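Local coordinates for putative TetR transcriptional regulator (Rhodococcus sp., PDB 2I10), which probably binds DNA as a dimeric TetR-family transcriptional regulator, and carries p-nitrophenol bound at its subunit interface in the crystal, at residues L17-M21 with K61-Y66; F24-E30 with P119-I123; R80-H84 with G149-A153; F90-V95 with A167-L171; L160-V164 with A191-P196. One frame throughout, in Å; residues are numbered along the deposited sequence.

In the fold
The contacts run from the predicted DNA-binding end of the chain to the far end of the C-terminal domain. Interactions 1 and 2 share helix 15-27, which meets helix 55-66 in one and the start of helix 121-148 in the other; their centres are about 13 Å apart, and T62 OG1 packs 4.2 Å from F24 CE2. Interactions 3, 4 and 5 form a second group. The centres of 4 and 5 are about 11 Å apart and those of 3 and 5 about 12 Å, whereas the centres of 1 and 3 are about 34 Å apart. Interaction 5 contains R162 of the p-nitrophenol pocket; the V168 side chain of interaction 4 lies about 13 Å from the ligand and that of P119 about 14 Å.

Interaction 1: L17-M21 with K61-Y66; sequences LQTAM and KTLDRY
M21, modelled as selenomethionine, lies across one face of Y66. Its CG sits over the centre of the ring, 4.0 Å from the centroid and 9° off the normal, and SE approaches obliquely at 4.2 Å from the same centroid, a Met-aromatic contact. With CG anti to the backbone N (chi1 178°), bends at the next two torsions lay the selenium back toward Y66 CB. The phenol end reaches the neighbouring turn, where Y66 OH stands 3.2 Å from Q18 CB. L17 divides its branches: CD1 lies over the centre of the R65 guanidinium, 3.8 Å from CZ, while CD2 reaches T62 OG1 at 3.9 Å. T62 fills the middle, its CG2 3.7 Å from M21 CB and its OG1 3.7 Å from A20 CB; that hydroxyl is hydrogen-bonded within its own helix to L58 O. The two segments cross nearly perpendicularly (-99°), their axes 9.6 Å apart. Behind them M108 touches both M21 and Y66, and L114 of the second subunit packs on M21. Helix 55-66 follows the helix-turn-helix and in this family leads to the C-terminal domain. Its hold on helix 15-27 here rests on shape and dispersion instead of directional polar bonds.

Interaction 2: F24-E30 with P119-I123; sequences FWRQGYE and PHHEI
H120 and E122, at the start of helix 121-148, dock against the closing turn of helix 15-27, joining the C-terminal domain to the helix-turn-helix domain. H120 is the N-cap residue of the long helix, its ND1 accepting from E122 N at 3.2 Å. Among the hydrogen bonds between the segments, H120 N gives W25 O a nearly straight one of 2.8 Å (176° at the hydrogen), in line with the carbonyl bond. E122 OE2 faces the loop beyond the first helix and accepts from E30 N at 3.1 Å through its syn lone pair; the bond from Y29 N to the same oxygen is bent and weak. These two N-H groups probably offset the charge of the E122 carboxylate, whose OE1 has E30 OE1 4.3 Å away. Steric fit centres on G28, the first residue beyond the helix, with positive phi (76°): a CB there would run into H120 ND1 and the E122 carboxyl carbon. The H120 ring lies against this turn, with Q27 O above one face. Apolar packing is carried by W25, P119 and I123. I123 CG2 meets the indole obliquely, and M108 of the same chain and L114 of the second subunit also touch W25. P119 lies alongside the indole, with CB over the face of the six-membered ring, 3.6 Å from its centroid.

Interaction 3: R80-H84 with G149-A153; sequences RPTAH and GDLPA
T82 is the N-cap of helix 83-98, and D150, reaching over from the loop between helices 121-148 and 157-177, adds an acceptor for A83 N. The T82 hydroxyl turns into its own helix and takes E85 N. D150 serves the first turn from outside: its OD2 accepts from A83 N at 2.9 Å (167° at the hydrogen), the donor arriving on the syn side but 35° out of the carboxylate plane. The same oxygen is 2.8 Å from a water that also accepts from H84 N at 2.8 Å, so OD2 serves two successive backbone amides, one directly and one through the water. D150 carries its CG between the backbone N and the carbonyl carbon (chi1 55°), a rotamer that turns the carboxylate toward the helix end. The N-H groups clustered there, together with the helix dipole, would tend to stabilise its negative charge. With an alanine here, A83 N would probably be left without this acceptor and the water would be likely to lose its anchor on the loop. The side chains themselves meet around T82, whose CG2 lies 3.8 Å from D150 CB, while A145 of helix 121-148 packs on both A83 and D150. Deeper in, A83 CB faces the end of L151, with L151 CD1 4.3 Å away.

Interaction 4: F90-V95 with A167-L171; sequences FLTGRV and AVYGL
The F90 ring meets V168 and R94 in different ways. R94 CG lies 3.8 Å above one face, offset toward the rim, whereas V168 CG2 comes in obliquely, 3.5 Å from F90 CE2. V168 has two deposited conformers, so the distances of its methyls belong to one of them, and the close approach of CG2 to L91 CD2 is doubtful. F90 reaches across because its CG is anti to the backbone N (chi1 -172°), which swings the ring toward helix 157-177. R94 contributes aliphatic carbon to this contact, its CG 4.3 Å from V168 CG1, while its guanidinium turns elsewhere and donates from NH2 to M67 O. Helices 83-98 and 157-177 thus pack side by side within the C-terminal domain of the TetR fold, running in nearly the same direction; over these segments the axes are 10.1 Å apart and cross at -21°. L91 straddles the interface one turn before V95. Its CD1 lies 4.3 Å from A167 CB, and its CD2 stands at the same distance from L171 CD1. At the next turn V95 crosses the end of L171, bringing V95 CG2 to 4.0 Å from L171 CD2, where A188 of helix 181-192 touches both residues.

Interaction 5: L160-V164 with A191-P196; sequences LARYV and AAQVVP. With NPO (p-nitrophenol), chain C.
Y163 makes the tight part of this contact, its hydroxyl donating to A191 O at 2.6 Å. The carbonyl oxygen lies at the ring edge and is met from the flank of its C=O bond (108°), tilted from the carbonyl plane; it also accepts from V194 N, so two donors grip it. V194 closes over one face of the phenol, CG1 4.0 Å from the ring centroid and CB 3.5 Å from Y163 CE2. A phenylalanine in place of Y163 would probably leave A191 O with V194 N alone of these two donors and let the ring shift against V194. Toward the chain end the fit relaxes. L160 CD1 still reaches V194 CG1 at 3.7 Å, but L160 CD2 is 4.3 Å from CD of the partly exposed P196, V164 CG2 is 4.2 Å from V195 CG2, and Q193 turns outward to solvent. R162 points away into the p-nitrophenol pocket, where E174 and E183 of the second subunit form salt bridges with it. The contact joins helix 157-177 to the end of helix 181-192: helix 83-98 packs on A191 and V195, F142 of helix 121-148 touches L160, and Y163 and V194 lie against their counterparts in the second subunit.

Interaction 1: L17-M21 with K61-Y66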
# COMPACT_ATOMS: atom_id res chain seq x y z
N LEU B 17 -17.95 8.28 -8.08
CA LEU B 17 -16.78 8.72 -7.30
C LEU B 17 -15.44 8.26 -7.88
O LEU B 17 -14.45 9.00 -7.87
CB LEU B 17 -16.90 8.26 -5.87
CG LEU B 17 -18.04 8.91 -5.06
CD1 LEU B 17 -17.92 8.37 -3.64
CD2 LEU B 17 -17.97 10.45 -5.04
N GLN B 18 -15.41 7.06 -8.44
CA GLN B 18 -14.23 6.59 -9.10
C GLN B 18 -13.94 7.38 -10.33
O GLN B 18 -12.79 7.68 -10.60
CB GLN B 18 -14.39 5.12 -9.48
CG GLN B 18 -13.21 4.48 -10.14
CD GLN B 18 -13.47 2.97 -10.28
OE1 GLN B 18 -12.60 2.23 -10.67
NE2 GLN B 18 -14.70 2.53 -9.96
N THR B 19 -14.98 7.71 -11.10
CA THR B 19 -14.82 8.54 -12.27
C THR B 19 -14.28 9.93 -11.93
O THR B 19 -13.36 10.44 -12.59
CB THR B 19 -16.17 8.64 -13.05
OG1 THR B 19 -16.59 7.32 -13.31
CG2 THR B 19 -15.97 9.34 -14.35
N ALA B 20 -14.88 10.54 -10.90
CA ALA B 20 -14.40 11.81 -10.35
C ALA B 20 -12.95 11.74 -9.86
O ALA B 20 -12.15 12.60 -10.22
CB ALA B 20 -15.33 12.26 -9.28
N MSE B 21 -12.60 10.71 -9.08
CA MSE B 21 -11.20 10.45 -8.71
C MSE B 21 -10.21 10.45 -9.88
O MSE B 21 -9.18 11.12 -9.80
CB MSE B 21 -11.05 9.13 -7.93
CG MSE B 21 -9.60 8.74 -7.55
SE MSE B 21 -9.07 9.78 -5.99
CE MSE B 21 -8.47 11.55 -6.71
N LYS B 61 -16.04 14.56 -1.13
CA LYS B 61 -16.62 13.19 -1.04
C LYS B 61 -15.65 12.14 -1.64
O LYS B 61 -15.55 11.01 -1.16
CB LYS B 61 -17.98 13.08 -1.78
CG LYS B 61 -19.14 13.92 -1.22
CD LYS B 61 -20.35 14.04 -2.27
CE LYS B 61 -21.29 15.24 -2.05
NZ LYS B 61 -21.85 15.33 -0.63
N THR B 62 -14.98 12.54 -2.71
CA THR B 62 -14.01 11.67 -3.38
C THR B 62 -12.82 11.41 -2.40
O THR B 62 -12.40 10.27 -2.25
CB THR B 62 -13.54 12.28 -4.73
OG1 THR B 62 -14.65 12.37 -5.63
CG2 THR B 62 -12.52 11.39 -5.41
N LEU B 63 -12.36 12.44 -1.70
CA LEU B 63 -11.29 12.28 -0.72
C LEU B 63 -11.72 11.44 0.45
O LEU B 63 -10.88 10.71 0.99
CB LEU B 63 -10.74 13.63 -0.25
CG LEU B 63 -10.11 14.61 -1.25
CD1 LEU B 63 -9.63 15.89 -0.50
CD2 LEU B 63 -8.92 13.98 -2.03
N ASP B 64 -12.96 11.56 0.90
CA ASP B 64 -13.48 10.65 1.93
C ASP B 64 -13.34 9.20 1.49
O ASP B 64 -13.00 8.35 2.30
CB ASP B 64 -14.97 10.91 2.22
CG ASP B 64 -15.24 12.24 2.89
OD1 ASP B 64 -14.27 12.87 3.39
OD2 ASP B 64 -16.43 12.67 2.93
N ARG B 65 -13.64 8.91 0.22
CA ARG B 65 -13.60 7.54 -0.29
C ARG B 65 -12.15 7.03 -0.46
O ARG B 65 -11.87 5.88 -0.18
CB ARG B 65 -14.40 7.45 -1.59
CG ARG B 65 -14.52 6.06 -2.23
CD ARG B 65 -15.31 5.07 -1.37
NE ARG B 65 -16.66 5.50 -1.00
CZ ARG B 65 -17.78 5.11 -1.62
NH1 ARG B 65 -17.71 4.30 -2.67
NH2 ARG B 65 -18.97 5.54 -1.21
N TYR B 66 -11.23 7.87 -0.92
CA TYR B 66 -9.92 7.40 -1.37
C TYR B 66 -8.69 7.81 -0.57
O TYR B 66 -7.60 7.37 -0.90
CB TYR B 66 -9.69 7.85 -2.80
CG TYR B 66 -10.55 7.11 -3.83
CD1 TYR B 66 -10.14 5.87 -4.33
CD2 TYR B 66 -11.74 7.68 -4.33
CE1 TYR B 66 -10.90 5.19 -5.29
CE2 TYR B 66 -12.52 6.98 -5.31
CZ TYR B 66 -12.08 5.75 -5.78
OH TYR B 66 -12.82 5.04 -6.72

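Interaction 2: F24-E30 with P119-I123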
# COMPACT_ATOMS: atom_id res chain seq x y z
N PHE B 24 -9.77 14.03 -11.15
CA PHE B 24 -9.05 14.90 -10.23
C PHE B 24 -7.61 14.38 -10.12
O PHE B 24 -6.66 15.15 -9.94
CB PHE B 24 -9.68 14.92 -8.82
CG PHE B 24 -11.06 15.59 -8.73
CD1 PHE B 24 -11.28 16.89 -9.15
CD2 PHE B 24 -12.12 14.92 -8.12
CE1 PHE B 24 -12.53 17.50 -9.02
CE2 PHE B 24 -13.38 15.53 -8.00
CZ PHE B 24 -13.58 16.81 -8.45
N TRP B 25 -7.44 13.06 -10.21
CA TRP B 25 -6.09 12.49 -10.06
C TRP B 25 -5.21 13.05 -11.15
O TRP B 25 -4.13 13.55 -10.87
CB TRP B 25 -6.14 10.98 -10.17
CG TRP B 25 -4.83 10.30 -10.01
CD1 TRP B 25 -4.00 9.85 -11.02
CD2 TRP B 25 -4.17 9.98 -8.77
NE1 TRP B 25 -2.87 9.27 -10.47
CE2 TRP B 25 -2.95 9.32 -9.10
CE3 TRP B 25 -4.52 10.15 -7.42
CZ2 TRP B 25 -2.06 8.86 -8.12
CZ3 TRP B 25 -3.64 9.70 -6.46
CH2 TRP B 25 -2.41 9.06 -6.82
N ARG B 26 -5.69 12.99 -12.40
CA ARG B 26 -4.94 13.41 -13.58
C ARG B 26 -4.86 14.93 -13.75
O ARG B 26 -3.81 15.45 -14.15
CB ARG B 26 -5.57 12.79 -14.83
CG ARG B 26 -4.86 13.19 -16.14
CD ARG B 26 -5.51 12.58 -17.37
NE ARG B 26 -6.77 13.26 -17.72
CZ ARG B 26 -7.98 12.77 -17.47
NH1 ARG B 26 -8.13 11.59 -16.85
NH2 ARG B 26 -9.04 13.46 -17.83
N GLN B 27 -5.96 15.63 -13.45
CA GLN B 27 -6.04 17.07 -13.73
C GLN B 27 -5.87 17.99 -12.50
O GLN B 27 -5.66 19.19 -12.66
CB GLN B 27 -7.37 17.41 -14.44
CG GLN B 27 -7.74 16.55 -15.66
CD GLN B 27 -8.99 17.03 -16.39
OE1 GLN B 27 -10.03 17.37 -15.79
NE2 GLN B 27 -8.90 17.08 -17.70
N GLY B 28 -5.98 17.44 -11.30
CA GLY B 28 -6.04 18.28 -10.11
C GLY B 28 -7.41 18.92 -9.97
O GLY B 28 -8.29 18.75 -10.81
N TYR B 29 -7.60 19.62 -8.88
CA TYR B 29 -8.87 20.20 -8.58
C TYR B 29 -9.16 21.37 -9.51
O TYR B 29 -10.17 21.40 -10.20
CB TYR B 29 -8.92 20.65 -7.11
CG TYR B 29 -10.25 21.28 -6.74
CD1 TYR B 29 -11.37 20.48 -6.50
CD2 TYR B 29 -10.38 22.68 -6.64
CE1 TYR B 29 -12.62 21.04 -6.14
CE2 TYR B 29 -11.62 23.25 -6.30
CZ TYR B 29 -12.73 22.42 -6.06
OH TYR B 29 -13.98 22.96 -5.74
N GLU B 30 -8.21 22.30 -9.58
CA GLU B 30 -8.38 23.58 -10.25
C GLU B 30 -8.65 23.43 -11.70
O GLU B 30 -9.45 24.19 -12.25
CB GLU B 30 -7.14 24.45 -10.07
CG GLU B 30 -6.96 24.91 -8.66
CD GLU B 30 -5.91 26.00 -8.49
OE1 GLU B 30 -5.50 26.63 -9.51
OE2 GLU B 30 -5.52 26.22 -7.31
N PRO B 119 0.01 11.27 -10.62
CA PRO B 119 -0.97 12.27 -10.11
C PRO B 119 -0.54 13.68 -10.46
O PRO B 119 0.66 13.97 -10.48
CB PRO B 119 -0.93 12.10 -8.58
CG PRO B 119 0.45 11.49 -8.31
CD PRO B 119 0.81 10.67 -9.54
N HIS B 120 -1.51 14.54 -10.73
CA HIS B 120 -1.26 15.96 -10.91
C HIS B 120 -0.44 16.55 -9.74
O HIS B 120 -0.56 16.10 -8.60
CB HIS B 120 -2.59 16.70 -11.06
CG HIS B 120 -2.45 18.08 -11.57
ND1 HIS B 120 -2.24 19.16 -10.75
CD2 HIS B 120 -2.42 18.57 -12.84
CE1 HIS B 120 -2.12 20.26 -11.47
NE2 HIS B 120 -2.24 19.93 -12.75
N HIS B 121 0.40 17.55 -10.02
CA HIS B 121 1.23 18.13 -8.93
C HIS B 121 0.41 18.65 -7.70
O HIS B 121 0.86 18.50 -6.55
CB HIS B 121 2.25 19.17 -9.45
CG HIS B 121 1.63 20.41 -10.00
ND1 HIS B 121 1.40 21.52 -9.23
CD2 HIS B 121 1.16 20.70 -11.24
CE1 HIS B 121 0.82 22.45 -9.97
NE2 HIS B 121 0.66 21.98 -11.19
N GLU B 122 -0.78 19.19 -7.94
CA GLU B 122 -1.70 19.64 -6.89
C GLU B 122 -2.04 18.49 -5.96
O GLU B 122 -2.14 18.67 -4.74
CB GLU B 122 -3.02 20.12 -7.51
CG GLU B 122 -3.09 21.56 -8.01
CD GLU B 122 -4.46 21.90 -8.66
OE1 GLU B 122 -4.46 22.47 -9.78
OE2 GLU B 122 -5.54 21.59 -8.09
N ILE B 123 -2.20 17.30 -6.55
CA ILE B 123 -2.58 16.11 -5.82
C ILE B 123 -1.36 15.58 -5.05
O ILE B 123 -1.51 15.13 -3.92
CB ILE B 123 -3.16 15.02 -6.74
CG1 ILE B 123 -4.40 15.51 -7.50
CG2 ILE B 123 -3.46 13.71 -5.93
CD1 ILE B 123 -5.69 15.77 -6.68

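Interaction 3: R80-H84 with G149-A153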
# COMPACT_ATOMS: atom_id res chain seq x y z
N ARG B 80 -9.87 9.02 21.60
CA ARG B 80 -9.90 7.88 22.51
C ARG B 80 -8.89 8.07 23.65
O ARG B 80 -7.85 8.70 23.46
CB ARG B 80 -9.63 6.55 21.77
CG ARG B 80 -10.58 6.25 20.58
CD ARG B 80 -12.06 6.48 20.87
NE ARG B 80 -12.68 5.40 21.64
CZ ARG B 80 -13.76 4.71 21.26
NH1 ARG B 80 -14.38 4.95 20.10
NH2 ARG B 80 -14.24 3.75 22.05
N PRO B 81 -9.21 7.50 24.84
CA PRO B 81 -8.49 7.76 26.08
C PRO B 81 -7.05 7.26 26.18
O PRO B 81 -6.35 7.67 27.07
CB PRO B 81 -9.35 7.04 27.14
CG PRO B 81 -10.65 6.79 26.47
CD PRO B 81 -10.33 6.57 25.06
N THR B 82 -6.64 6.33 25.31
CA THR B 82 -5.25 5.83 25.28
C THR B 82 -4.77 5.86 23.84
O THR B 82 -5.58 5.88 22.91
CB THR B 82 -5.07 4.36 25.87
OG1 THR B 82 -5.83 3.41 25.11
CG2 THR B 82 -5.47 4.27 27.37
N ALA B 83 -3.45 5.91 23.67
CA ALA B 83 -2.80 5.84 22.35
C ALA B 83 -3.15 4.52 21.65
O ALA B 83 -3.46 4.51 20.45
CB ALA B 83 -1.29 5.97 22.51
N HIS B 84 -3.10 3.40 22.41
CA HIS B 84 -3.50 2.09 21.90
C HIS B 84 -4.94 2.13 21.32
O HIS B 84 -5.14 1.78 20.17
CB HIS B 84 -3.37 0.95 22.93
CG HIS B 84 -3.99 -0.34 22.44
ND1 HIS B 84 -3.41 -1.12 21.46
CD2 HIS B 84 -5.20 -0.89 22.70
CE1 HIS B 84 -4.22 -2.12 21.16
NE2 HIS B 84 -5.31 -2.02 21.91
N GLY B 149 0.72 8.48 30.64
CA GLY B 149 1.38 7.30 31.15
C GLY B 149 0.86 5.99 30.58
O GLY B 149 1.25 4.94 31.06
N ASP B 150 -0.01 6.02 29.57
CA ASP B 150 -0.46 4.77 28.94
C ASP B 150 0.52 4.29 27.87
O ASP B 150 0.46 3.16 27.43
CB ASP B 150 -1.87 4.87 28.34
CG ASP B 150 -2.01 6.02 27.36
OD1 ASP B 150 -2.29 7.16 27.81
OD2 ASP B 150 -1.88 5.79 26.14
N LEU B 151 1.41 5.17 27.43
CA LEU B 151 2.56 4.79 26.62
C LEU B 151 3.77 4.72 27.54
O LEU B 151 4.06 5.69 28.24
CB LEU B 151 2.79 5.77 25.48
CG LEU B 151 3.25 5.28 24.11
CD1 LEU B 151 2.45 4.06 23.58
CD2 LEU B 151 3.16 6.45 23.14
N PRO B 152 4.45 3.56 27.58
CA PRO B 152 5.61 3.39 28.46
C PRO B 152 6.69 4.40 28.16
O PRO B 152 6.93 4.70 26.99
CB PRO B 152 6.11 1.97 28.15
CG PRO B 152 5.34 1.50 26.98
CD PRO B 152 4.13 2.35 26.80
N ALA B 153 7.36 4.91 29.21
CA ALA B 153 8.39 5.93 29.02
C ALA B 153 9.53 5.32 28.21
O ALA B 153 9.83 4.16 28.36
CB ALA B 153 8.89 6.42 30.37
O HOH W 1 -1.75 3.26 24.91

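Interaction 4: F90-V95 with A167-L171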
# COMPACT_ATOMS: atom_id res chain seq x y z
N PHE B 90 -8.65 3.97 14.85
CA PHE B 90 -8.24 4.42 13.53
C PHE B 90 -8.06 3.28 12.50
O PHE B 90 -8.56 3.35 11.36
CB PHE B 90 -6.96 5.22 13.60
CG PHE B 90 -6.63 5.85 12.31
CD1 PHE B 90 -7.57 6.69 11.69
CD2 PHE B 90 -5.43 5.58 11.67
CE1 PHE B 90 -7.30 7.26 10.45
CE2 PHE B 90 -5.15 6.16 10.45
CZ PHE B 90 -6.08 6.99 9.83
N LEU B 91 -7.34 2.25 12.91
CA LEU B 91 -7.00 1.16 11.96
C LEU B 91 -8.21 0.35 11.56
O LEU B 91 -8.39 0.07 10.35
CB LEU B 91 -5.87 0.25 12.49
CG LEU B 91 -4.48 0.85 12.65
CD1 LEU B 91 -3.50 -0.27 13.17
CD2 LEU B 91 -3.95 1.54 11.37
N THR B 92 -9.05 -0.03 12.53
CA THR B 92 -10.30 -0.74 12.23
C THR B 92 -11.34 0.11 11.42
O THR B 92 -12.08 -0.41 10.59
CB THR B 92 -11.00 -1.28 13.50
OG1 THR B 92 -11.38 -0.19 14.35
CG2 THR B 92 -10.14 -2.27 14.26
N GLY B 93 -11.39 1.41 11.70
CA GLY B 93 -12.21 2.35 10.93
C GLY B 93 -11.78 2.43 9.47
O GLY B 93 -12.62 2.48 8.57
N ARG B 94 -10.47 2.42 9.23
CA ARG B 94 -9.91 2.47 7.89
C ARG B 94 -10.29 1.21 7.17
O ARG B 94 -10.65 1.25 6.00
CB ARG B 94 -8.39 2.64 7.88
CG ARG B 94 -7.83 4.05 8.17
CD ARG B 94 -8.92 5.09 8.19
NE ARG B 94 -9.05 5.80 6.94
CZ ARG B 94 -10.11 6.52 6.60
NH1 ARG B 94 -11.16 6.64 7.41
NH2 ARG B 94 -10.10 7.13 5.43
N VAL B 95 -10.21 0.08 7.85
CA VAL B 95 -10.57 -1.20 7.24
C VAL B 95 -12.06 -1.19 6.81
O VAL B 95 -12.40 -1.75 5.78
CB VAL B 95 -10.25 -2.42 8.16
CG1 VAL B 95 -10.90 -3.70 7.63
CG2 VAL B 95 -8.73 -2.65 8.26
N ALA B 167 1.29 0.47 8.75
CA ALA B 167 0.13 -0.39 8.95
C ALA B 167 -1.13 0.06 8.16
O ALA B 167 -1.80 -0.76 7.53
CB ALA B 167 -0.19 -0.55 10.47
N VAL B 168 -1.43 1.36 8.14
CA VAL B 168 -2.59 1.87 7.41
C VAL B 168 -2.50 1.59 5.92
O VAL B 168 -3.45 1.18 5.29
CB VAL B 168 -2.73 3.44 7.53
CG1 VAL B 168 -3.86 3.94 6.65
CG2 VAL B 168 -2.99 3.86 8.95
N TYR B 169 -1.35 1.94 5.34
CA TYR B 169 -1.15 1.75 3.91
C TYR B 169 -1.14 0.26 3.55
O TYR B 169 -1.67 -0.11 2.53
CB TYR B 169 0.14 2.41 3.48
CG TYR B 169 0.14 3.89 3.70
CD1 TYR B 169 -0.89 4.69 3.18
CD2 TYR B 169 1.14 4.51 4.44
CE1 TYR B 169 -0.89 6.09 3.38
CE2 TYR B 169 1.14 5.90 4.65
CZ TYR B 169 0.13 6.67 4.13
OH TYR B 169 0.15 8.06 4.30
N GLY B 170 -0.55 -0.57 4.41
CA GLY B 170 -0.53 -2.04 4.17
C GLY B 170 -1.90 -2.66 4.22
O GLY B 170 -2.25 -3.53 3.38
N LEU B 171 -2.70 -2.23 5.20
CA LEU B 171 -4.11 -2.68 5.23
C LEU B 171 -4.88 -2.20 4.00
O LEU B 171 -5.70 -2.94 3.48
CB LEU B 171 -4.83 -2.24 6.50
CG LEU B 171 -4.36 -2.91 7.79
CD1 LEU B 171 -4.69 -1.97 8.98
CD2 LEU B 171 -5.07 -4.23 7.94

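Interaction 5: L160-V164 with A191-P196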
# COMPACT_ATOMS: atom_id res chain seq x y z
N LEU B 160 7.42 4.40 16.16
CA LEU B 160 6.06 3.88 16.33
C LEU B 160 5.03 4.60 15.42
O LEU B 160 4.11 3.95 14.92
CB LEU B 160 5.64 3.95 17.79
CG LEU B 160 4.31 3.27 18.16
CD1 LEU B 160 4.33 1.77 17.85
CD2 LEU B 160 4.09 3.50 19.61
N ALA B 161 5.18 5.91 15.22
CA ALA B 161 4.39 6.66 14.21
C ALA B 161 4.57 6.13 12.79
O ALA B 161 3.61 5.97 12.06
CB ALA B 161 4.76 8.16 14.23
N ARG B 162 5.82 5.89 12.39
CA ARG B 162 6.13 5.32 11.09
C ARG B 162 5.50 3.94 10.97
O ARG B 162 4.96 3.59 9.94
CB ARG B 162 7.67 5.26 10.91
CG ARG B 162 8.18 4.99 9.48
CD ARG B 162 7.74 6.09 8.48
NE ARG B 162 8.37 7.38 8.78
CZ ARG B 162 8.21 8.51 8.09
NH1 ARG B 162 7.39 8.56 7.03
NH2 ARG B 162 8.85 9.60 8.47
N TYR B 163 5.55 3.16 12.03
CA TYR B 163 4.92 1.86 11.95
C TYR B 163 3.41 1.99 11.71
O TYR B 163 2.86 1.25 10.92
CB TYR B 163 5.18 1.03 13.19
CG TYR B 163 4.16 -0.06 13.34
CD1 TYR B 163 4.31 -1.27 12.66
CD2 TYR B 163 3.04 0.12 14.14
CE1 TYR B 163 3.36 -2.26 12.79
CE2 TYR B 163 2.07 -0.86 14.24
CZ TYR B 163 2.25 -2.05 13.58
OH TYR B 163 1.29 -3.06 13.72
N VAL B 164 2.74 2.90 12.42
CA VAL B 164 1.28 3.12 12.24
C VAL B 164 0.94 3.50 10.82
O VAL B 164 -0.07 3.05 10.31
CB VAL B 164 0.68 4.19 13.24
CG1 VAL B 164 -0.82 4.50 12.92
CG2 VAL B 164 0.83 3.71 14.70
N ALA B 191 -2.44 -5.48 14.40
CA ALA B 191 -1.49 -4.39 14.13
C ALA B 191 -1.49 -3.38 15.26
O ALA B 191 -0.42 -2.89 15.65
CB ALA B 191 -1.76 -3.70 12.77
N ALA B 192 -2.67 -3.10 15.82
CA ALA B 192 -2.81 -2.13 16.90
C ALA B 192 -2.04 -2.54 18.17
O ALA B 192 -1.59 -1.69 18.95
CB ALA B 192 -4.26 -1.87 17.21
N GLN B 193 -1.86 -3.85 18.34
CA GLN B 193 -1.17 -4.42 19.50
C GLN B 193 0.22 -3.85 19.69
O GLN B 193 0.73 -3.83 20.80
CB GLN B 193 -1.04 -5.95 19.36
CG GLN B 193 -2.17 -6.76 19.96
CD GLN B 193 -2.08 -8.27 19.60
OE1 GLN B 193 -1.04 -8.75 19.09
NE2 GLN B 193 -3.15 -9.01 19.89
N VAL B 194 0.84 -3.41 18.60
CA VAL B 194 2.16 -2.79 18.65
C VAL B 194 2.18 -1.47 19.41
O VAL B 194 3.21 -1.08 19.95
CB VAL B 194 2.74 -2.62 17.23
CG1 VAL B 194 4.09 -1.89 17.28
CG2 VAL B 194 2.88 -4.03 16.57
N VAL B 195 1.05 -0.77 19.46
CA VAL B 195 0.95 0.41 20.34
C VAL B 195 0.62 -0.07 21.76
O VAL B 195 -0.49 -0.52 22.03
CB VAL B 195 -0.06 1.39 19.81
CG1 VAL B 195 -0.12 2.67 20.71
CG2 VAL B 195 0.34 1.79 18.37
N PRO B 196 1.61 -0.02 22.67
CA PRO B 196 1.38 -0.62 24.00
C PRO B 196 0.40 0.16 24.87
O PRO B 196 0.24 1.36 24.69
CB PRO B 196 2.76 -0.57 24.65
CG PRO B 196 3.72 -0.20 23.54
CD PRO B 196 2.96 0.55 22.55
C1 NPO C . 9.85 11.90 6.44
C2 NPO C . 10.39 11.81 5.16
C3 NPO C . 9.61 11.45 4.10
C4 NPO C . 8.29 11.16 4.27
C5 NPO C . 7.71 11.24 5.53
C6 NPO C . 8.49 11.61 6.62
OH NPO C . 7.60 10.79 3.17
N1 NPO C . 10.74 12.30 7.46
O2 NPO C . 11.89 12.61 7.12
O3 NPO C . 10.42 12.37 8.66